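Local coordinates for envelope glycoprotein (PDB 5XEA) that probably attaches the virion to a receptor on the host cell and later drives fusion of the viral and host membranes, at residues 54-59 and 129-134; 119-124 and 434-439. All coordinates share one frame; numbering follows the deposited sequence.

Contact 1: 54-59 and 129-134; sequences CYNGGL and WKFAYH
Tyr55 and His134 form an antiparallel non-hydrogen-bonded pair, CA of Tyr55 to CA of His134 4.2 Å, where strand 40-56 runs out and strand 133-156 begins. Next to it Asn56 N donates to Tyr133 O (3.1 Å), and Ala132 N reaches Asn56 O over a short 2.6 Å. The second bond catches the chain inside the type II turn from Lys130 to Tyr133. On one face of the sheet the rings of Tyr55 and His134 meet obliquely, planes 42° apart. Tyr55 CD1 stands over the centre of the imidazole, 3.4 Å from His134 NE2. Water 1 lies at the edge of the phenol, in its plane; it is 2.6 Å from Tyr55 OH and donates to Ala132 O. This pair of turns closes the far end of the elongated beta domain in a trimeric gp64-type, class III fusion glycoprotein, consistent with a membrane-directed tip; the Cys54-Cys66 disulfide ties down the first strand. On the other face, the carboxamide of Asn56 stands anti to the backbone N (chi1 -176°), which brings OD1 round to accept from Gly58 N at 3.2 Å in an Asx turn. Its ND2 donates to Leu59 O of the second subunit, so one amide both shapes the turn and joins two chains. The Phe131 ring lies nearly perpendicular to this amide (87°) and turns an edge to Gly58, Phe131 CE1 being 3.7 Å from Gly58 N. Ala132 CB sits over one face of the Phe131 ring, off toward the rim, while Leu59 of the second subunit also packs against Phe131.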
loop_
_atom_site.group_PDB
_atom_site.type_symbol
_atom_site.label_atom_id
_atom_site.label_comp_id
_atom_site.label_asym_id
_atom_site.label_seq_id
_atom_site.Cartn_x
_atom_site.Cartn_y
_atom_site.Cartn_z
ATOM N N CYS B 54 -5.733 -4.102 -52.857
ATOM C CA CYS B 54 -4.910 -3.152 -53.587
ATOM C C CYS B 54 -5.165 -3.302 -55.076
ATOM O O CYS B 54 -5.642 -4.341 -55.528
ATOM C CB CYS B 54 -3.434 -3.385 -53.279
ATOM S SG CYS B 54 -3.069 -3.318 -51.498
ATOM N N TYR B 55 -4.845 -2.253 -55.832
ATOM C CA TYR B 55 -4.789 -2.336 -57.288
ATOM C C TYR B 55 -3.501 -1.686 -57.768
ATOM O O TYR B 55 -3.136 -0.599 -57.312
ATOM C CB TYR B 55 -5.998 -1.666 -57.971
ATOM C CG TYR B 55 -5.901 -1.682 -59.494
ATOM C CD1 TYR B 55 -6.059 -2.867 -60.203
ATOM C CD2 TYR B 55 -5.623 -0.519 -60.216
ATOM C CE1 TYR B 55 -5.969 -2.894 -61.595
ATOM C CE2 TYR B 55 -5.533 -0.541 -61.622
ATOM C CZ TYR B 55 -5.707 -1.739 -62.293
ATOM O OH TYR B 55 -5.612 -1.804 -63.663
ATOM N N ASN B 56 -2.813 -2.365 -58.673
ATOM C CA ASN B 56 -1.577 -1.870 -59.260
ATOM C C ASN B 56 -1.851 -1.514 -60.726
ATOM O O ASN B 56 -1.867 -2.392 -61.589
ATOM C CB ASN B 56 -0.485 -2.928 -59.148
ATOM C CG ASN B 56 0.855 -2.440 -59.651
ATOM O OD1 ASN B 56 0.956 -1.384 -60.266
ATOM N ND2 ASN B 56 1.897 -3.209 -59.375
ATOM N N GLY B 57 -2.042 -0.229 -61.009
ATOM C CA GLY B 57 -2.170 0.219 -62.398
ATOM C C GLY B 57 -1.031 1.124 -62.836
ATOM O O GLY B 57 -1.149 1.850 -63.826
ATOM N N GLY B 58 0.092 1.082 -62.102
ATOM C CA GLY B 58 1.198 1.993 -62.321
ATOM C C GLY B 58 0.883 3.349 -61.703
ATOM O O GLY B 58 -0.290 3.632 -61.437
ATOM N N LEU B 59 1.885 4.208 -61.464
ATOM C CA LEU B 59 1.613 5.454 -60.748
ATOM C C LEU B 59 0.841 6.464 -61.593
ATOM O O LEU B 59 0.274 7.405 -61.037
ATOM C CB LEU B 59 2.915 6.074 -60.244
ATOM C CG LEU B 59 3.456 5.417 -58.953
ATOM C CD1 LEU B 59 4.572 6.241 -58.299
ATOM C CD2 LEU B 59 2.313 5.175 -57.978
ATOM N N TRP B 129 2.099 -6.323 -56.096
ATOM C CA TRP B 129 3.200 -6.443 -57.038
ATOM C C TRP B 129 2.765 -6.941 -58.416
ATOM O O TRP B 129 3.620 -7.084 -59.297
ATOM C CB TRP B 129 4.307 -7.354 -56.486
ATOM C CG TRP B 129 3.826 -8.626 -55.864
ATOM C CD1 TRP B 129 3.702 -8.884 -54.522
ATOM C CD2 TRP B 129 3.445 -9.830 -56.541
ATOM N NE1 TRP B 129 3.250 -10.168 -54.330
ATOM C CE2 TRP B 129 3.085 -10.770 -55.551
ATOM C CE3 TRP B 129 3.354 -10.199 -57.892
ATOM C CZ2 TRP B 129 2.641 -12.051 -55.863
ATOM C CZ3 TRP B 129 2.918 -11.477 -58.201
ATOM C CH2 TRP B 129 2.568 -12.387 -57.187
ATOM N N LYS B 130 1.470 -7.204 -58.607
ATOM C CA LYS B 130 0.944 -7.774 -59.845
ATOM C C LYS B 130 0.386 -6.634 -60.691
ATOM O O LYS B 130 -0.755 -6.207 -60.505
ATOM C CB LYS B 130 -0.115 -8.832 -59.553
ATOM C CG LYS B 130 -0.519 -9.634 -60.794
ATOM C CD LYS B 130 0.575 -10.596 -61.199
ATOM C CE LYS B 130 0.219 -11.317 -62.505
ATOM N NZ LYS B 130 1.250 -12.340 -62.846
ATOM N N PHE B 131 1.201 -6.153 -61.624
ATOM C CA PHE B 131 0.809 -5.032 -62.468
ATOM C C PHE B 131 -0.472 -5.333 -63.232
ATOM O O PHE B 131 -0.637 -6.422 -63.786
ATOM C CB PHE B 131 1.920 -4.685 -63.456
ATOM C CG PHE B 131 1.547 -3.569 -64.394
ATOM C CD1 PHE B 131 1.410 -2.277 -63.921
ATOM C CD2 PHE B 131 1.319 -3.820 -65.759
ATOM C CE1 PHE B 131 1.063 -1.247 -64.771
ATOM C CE2 PHE B 131 0.964 -2.792 -66.618
ATOM C CZ PHE B 131 0.842 -1.500 -66.131
ATOM N N ALA B 132 -1.376 -4.344 -63.243
ATOM C CA ALA B 132 -2.671 -4.377 -63.919
ATOM C C ALA B 132 -3.618 -5.374 -63.301
ATOM O O ALA B 132 -4.582 -5.803 -63.957
ATOM C CB ALA B 132 -2.531 -4.659 -65.434
ATOM N N TYR B 133 -3.380 -5.752 -62.040
ATOM C CA TYR B 133 -4.301 -6.606 -61.312
ATOM C C TYR B 133 -4.487 -6.087 -59.894
ATOM O O TYR B 133 -3.695 -5.291 -59.375
ATOM C CB TYR B 133 -3.810 -8.060 -61.240
ATOM C CG TYR B 133 -3.866 -8.822 -62.545
ATOM C CD1 TYR B 133 -4.952 -9.639 -62.844
ATOM C CD2 TYR B 133 -2.825 -8.743 -63.463
ATOM C CE1 TYR B 133 -5.013 -10.338 -64.039
ATOM C CE2 TYR B 133 -2.863 -9.447 -64.650
ATOM C CZ TYR B 133 -3.968 -10.242 -64.931
ATOM O OH TYR B 133 -4.026 -10.943 -66.106
ATOM N N HIS B 134 -5.543 -6.583 -59.266
ATOM C CA HIS B 134 -5.818 -6.349 -57.859
ATOM C C HIS B 134 -5.118 -7.402 -57.009
ATOM O O HIS B 134 -4.878 -8.532 -57.456
ATOM C CB HIS B 134 -7.312 -6.400 -57.588
ATOM C CG HIS B 134 -8.086 -5.353 -58.312
ATOM N ND1 HIS B 134 -8.506 -4.193 -57.707
ATOM C CD2 HIS B 134 -8.506 -5.284 -59.596
ATOM C CE1 HIS B 134 -9.159 -3.452 -58.585
ATOM N NE2 HIS B 134 -9.179 -4.095 -59.736
HETATM O O HOH W 1 -6.465 -3.933 -64.942
#

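Contact 2: 119-124 and 434-439; sequences RKELVR and IQTMMY
The side chains of Arg124 and Met437 lie roughly perpendicular to each other where the end of helix 421-437 lies on the extended loop 119-124. A C-terminal part returning along the beta domain in this way is consistent with the post-fusion hairpin of class III fusion proteins. The tight half is built on the thioether. Met437, bent at both outer torsions, folds its sulfur against the aliphatic stem of Arg124, with SD 3.8 Å from Arg124 CD. Leu122 comes in from the same loop, its CD1 4.1 Å from Met437 SD, and Trp50 and Leu70 of the neighbouring strands cover this apolar cluster. The other half is looser and more polar. The side chains of Glu121 and Thr436 run antiparallel alongside one another, Glu121 CD 3.4 Å from Thr436 OG1, yet each looks to another partner: the carboxylate to Arg141, the hydroxyl to Ala432 O within its own helix. Glu121 OE1 also accepts Leu122 N, on the anti side and tilted out of the carboxylate plane. Water 2 bridges the backbones, taking a bond from Arg124 N (2.9 Å) and giving one to Thr436 O (2.8 Å). Fully stretched, with chi1 171° and the torsions beyond it also near 180°, Arg124 carries its guanidinium past the sulfur to the main chain, where NH1 donates edge-on to Met437 O at 2.6 Å, in the carbonyl plane but bent at the hydrogen (137°).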
loop_
_atom_site.group_PDB
_atom_site.type_symbol
_atom_site.label_atom_id
_atom_site.label_comp_id
_atom_site.label_asym_id
_atom_site.label_seq_id
_atom_site.Cartn_x
_atom_site.Cartn_y
_atom_site.Cartn_z
ATOM N N ARG B 119 -4.896 -19.559 -29.919
ATOM C CA ARG B 119 -4.605 -18.149 -30.123
ATOM C C ARG B 119 -4.117 -17.979 -31.556
ATOM O O ARG B 119 -3.618 -18.918 -32.179
ATOM C CB ARG B 119 -3.556 -17.633 -29.137
ATOM C CG ARG B 119 -2.202 -18.327 -29.224
ATOM C CD ARG B 119 -1.389 -18.071 -27.964
ATOM N NE ARG B 119 -2.143 -18.392 -26.748
ATOM C CZ ARG B 119 -2.323 -19.628 -26.286
ATOM N NH1 ARG B 119 -1.811 -20.658 -26.951
ATOM N NH2 ARG B 119 -3.014 -19.838 -25.168
ATOM N N LYS B 120 -4.241 -16.758 -32.063
ATOM C CA LYS B 120 -3.825 -16.476 -33.433
ATOM C C LYS B 120 -3.393 -15.022 -33.526
ATOM O O LYS B 120 -4.114 -14.132 -33.073
ATOM C CB LYS B 120 -4.972 -16.772 -34.404
ATOM C CG LYS B 120 -4.795 -16.288 -35.828
ATOM C CD LYS B 120 -4.136 -17.336 -36.691
ATOM C CE LYS B 120 -4.141 -16.935 -38.164
ATOM N NZ LYS B 120 -3.416 -15.651 -38.381
ATOM N N GLU B 121 -2.224 -14.781 -34.108
ATOM C CA GLU B 121 -1.761 -13.427 -34.387
ATOM C C GLU B 121 -1.705 -13.209 -35.898
ATOM O O GLU B 121 -1.411 -14.132 -36.664
ATOM C CB GLU B 121 -0.389 -13.166 -33.766
ATOM C CG GLU B 121 0.043 -11.695 -33.837
ATOM C CD GLU B 121 -0.977 -10.742 -33.185
ATOM O OE1 GLU B 121 -1.761 -10.114 -33.924
ATOM O OE2 GLU B 121 -1.000 -10.618 -31.935
ATOM N N LEU B 122 -2.007 -11.990 -36.321
ATOM C CA LEU B 122 -2.063 -11.676 -37.741
ATOM C C LEU B 122 -0.701 -11.190 -38.213
ATOM O O LEU B 122 0.148 -10.811 -37.417
ATOM C CB LEU B 122 -3.141 -10.625 -38.031
ATOM C CG LEU B 122 -3.099 -9.218 -37.423
ATOM C CD1 LEU B 122 -2.125 -8.266 -38.105
ATOM C CD2 LEU B 122 -4.520 -8.639 -37.468
ATOM N N VAL B 123 -0.495 -11.243 -39.524
ATOM C CA VAL B 123 0.658 -10.662 -40.200
ATOM C C VAL B 123 0.138 -9.472 -40.985
ATOM O O VAL B 123 -0.899 -9.574 -41.645
ATOM C CB VAL B 123 1.340 -11.671 -41.143
ATOM C CG1 VAL B 123 2.576 -11.048 -41.797
ATOM C CG2 VAL B 123 1.735 -12.933 -40.397
ATOM N N ARG B 124 0.821 -8.339 -40.893
ATOM C CA ARG B 124 0.392 -7.148 -41.617
ATOM C C ARG B 124 1.072 -7.137 -42.981
ATOM O O ARG B 124 2.288 -6.984 -43.062
ATOM C CB ARG B 124 0.724 -5.877 -40.851
ATOM C CG ARG B 124 0.470 -4.635 -41.714
ATOM C CD ARG B 124 0.893 -3.390 -40.987
ATOM N NE ARG B 124 0.674 -2.210 -41.799
ATOM C CZ ARG B 124 0.949 -0.979 -41.392
ATOM N NH1 ARG B 124 1.438 -0.779 -40.173
ATOM N NH2 ARG B 124 0.733 0.048 -42.197
ATOM N N ILE B 434 0.274 -3.682 -31.473
ATOM C CA ILE B 434 1.227 -2.622 -31.819
ATOM C C ILE B 434 2.521 -3.225 -32.343
ATOM O O ILE B 434 3.127 -2.713 -33.293
ATOM C CB ILE B 434 1.481 -1.720 -30.583
ATOM C CG1 ILE B 434 0.229 -0.887 -30.244
ATOM C CG2 ILE B 434 2.707 -0.799 -30.837
ATOM C CD1 ILE B 434 0.264 -0.214 -28.800
ATOM N N GLN B 435 2.980 -4.317 -31.724
ATOM C CA GLN B 435 4.209 -4.949 -32.189
ATOM C C GLN B 435 4.038 -5.524 -33.594
ATOM O O GLN B 435 4.911 -5.348 -34.450
ATOM C CB GLN B 435 4.656 -6.028 -31.202
ATOM C CG GLN B 435 5.168 -5.479 -29.806
ATOM C CD GLN B 435 6.329 -4.474 -29.979
ATOM O OE1 GLN B 435 7.383 -4.807 -30.549
ATOM N NE2 GLN B 435 6.125 -3.241 -29.524
ATOM N N THR B 436 2.906 -6.189 -33.861
ATOM C CA THR B 436 2.718 -6.832 -35.153
ATOM C C THR B 436 2.495 -5.815 -36.264
ATOM O O THR B 436 2.894 -6.047 -37.413
ATOM C CB THR B 436 1.531 -7.784 -35.122
ATOM O OG1 THR B 436 1.488 -8.475 -33.868
ATOM C CG2 THR B 436 1.735 -8.788 -36.211
ATOM N N MET B 437 1.809 -4.715 -35.952
ATOM C CA MET B 437 1.486 -3.688 -36.926
ATOM C C MET B 437 2.640 -2.724 -37.175
ATOM O O MET B 437 2.531 -1.875 -38.062
ATOM C CB MET B 437 0.246 -2.924 -36.464
ATOM C CG MET B 437 -1.033 -3.788 -36.458
ATOM S SD MET B 437 -1.552 -4.166 -38.164
ATOM C CE MET B 437 -2.062 -2.534 -38.700
ATOM N N MET B 438 3.741 -2.860 -36.432
ATOM C CA MET B 438 4.786 -1.837 -36.431
ATOM C C MET B 438 5.336 -1.567 -37.841
ATOM O O MET B 438 5.637 -0.419 -38.189
ATOM C CB MET B 438 5.913 -2.261 -35.506
ATOM C CG MET B 438 6.903 -1.170 -35.285
ATOM S SD MET B 438 8.068 -1.682 -34.031
ATOM C CE MET B 438 7.055 -1.482 -32.551
ATOM N N TYR B 439 5.472 -2.600 -38.662
ATOM C CA TYR B 439 5.793 -2.373 -40.072
ATOM C C TYR B 439 5.150 -3.470 -40.912
ATOM O O TYR B 439 4.831 -4.557 -40.420
ATOM C CB TYR B 439 7.315 -2.305 -40.321
ATOM C CG TYR B 439 8.083 -3.486 -39.756
ATOM C CD1 TYR B 439 8.340 -4.600 -40.539
ATOM C CD2 TYR B 439 8.537 -3.489 -38.440
ATOM C CE1 TYR B 439 9.023 -5.690 -40.043
ATOM C CE2 TYR B 439 9.238 -4.596 -37.917
ATOM C CZ TYR B 439 9.479 -5.684 -38.730
ATOM O OH TYR B 439 10.157 -6.790 -38.268
HETATM O O HOH W 2 2.944 -8.319 -38.966
#

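Contacts 1 and 2 lie 25 Å apart between centres, with about 10 Å between nearest atoms, so they do not touch but share the same scaffold. Strand 40-56 ends in contact 1 and offers Trp50 to contact 2; strand 133-156 starts in contact 1 and supplies Asp139 and Arg141 beside loop 119-124. Only four residues separate Arg124 from Trp129, linking the two sites directly along the chain. Contact 1 is the more distal, its centre 60 Å from that of the chain against 37 Å for contact 2. Both reach the second and third subunits: contact 1 through Asn56 and Leu59, while contact 2 meets the second through Met438 and Tyr439 and the third through Arg124 and Met437.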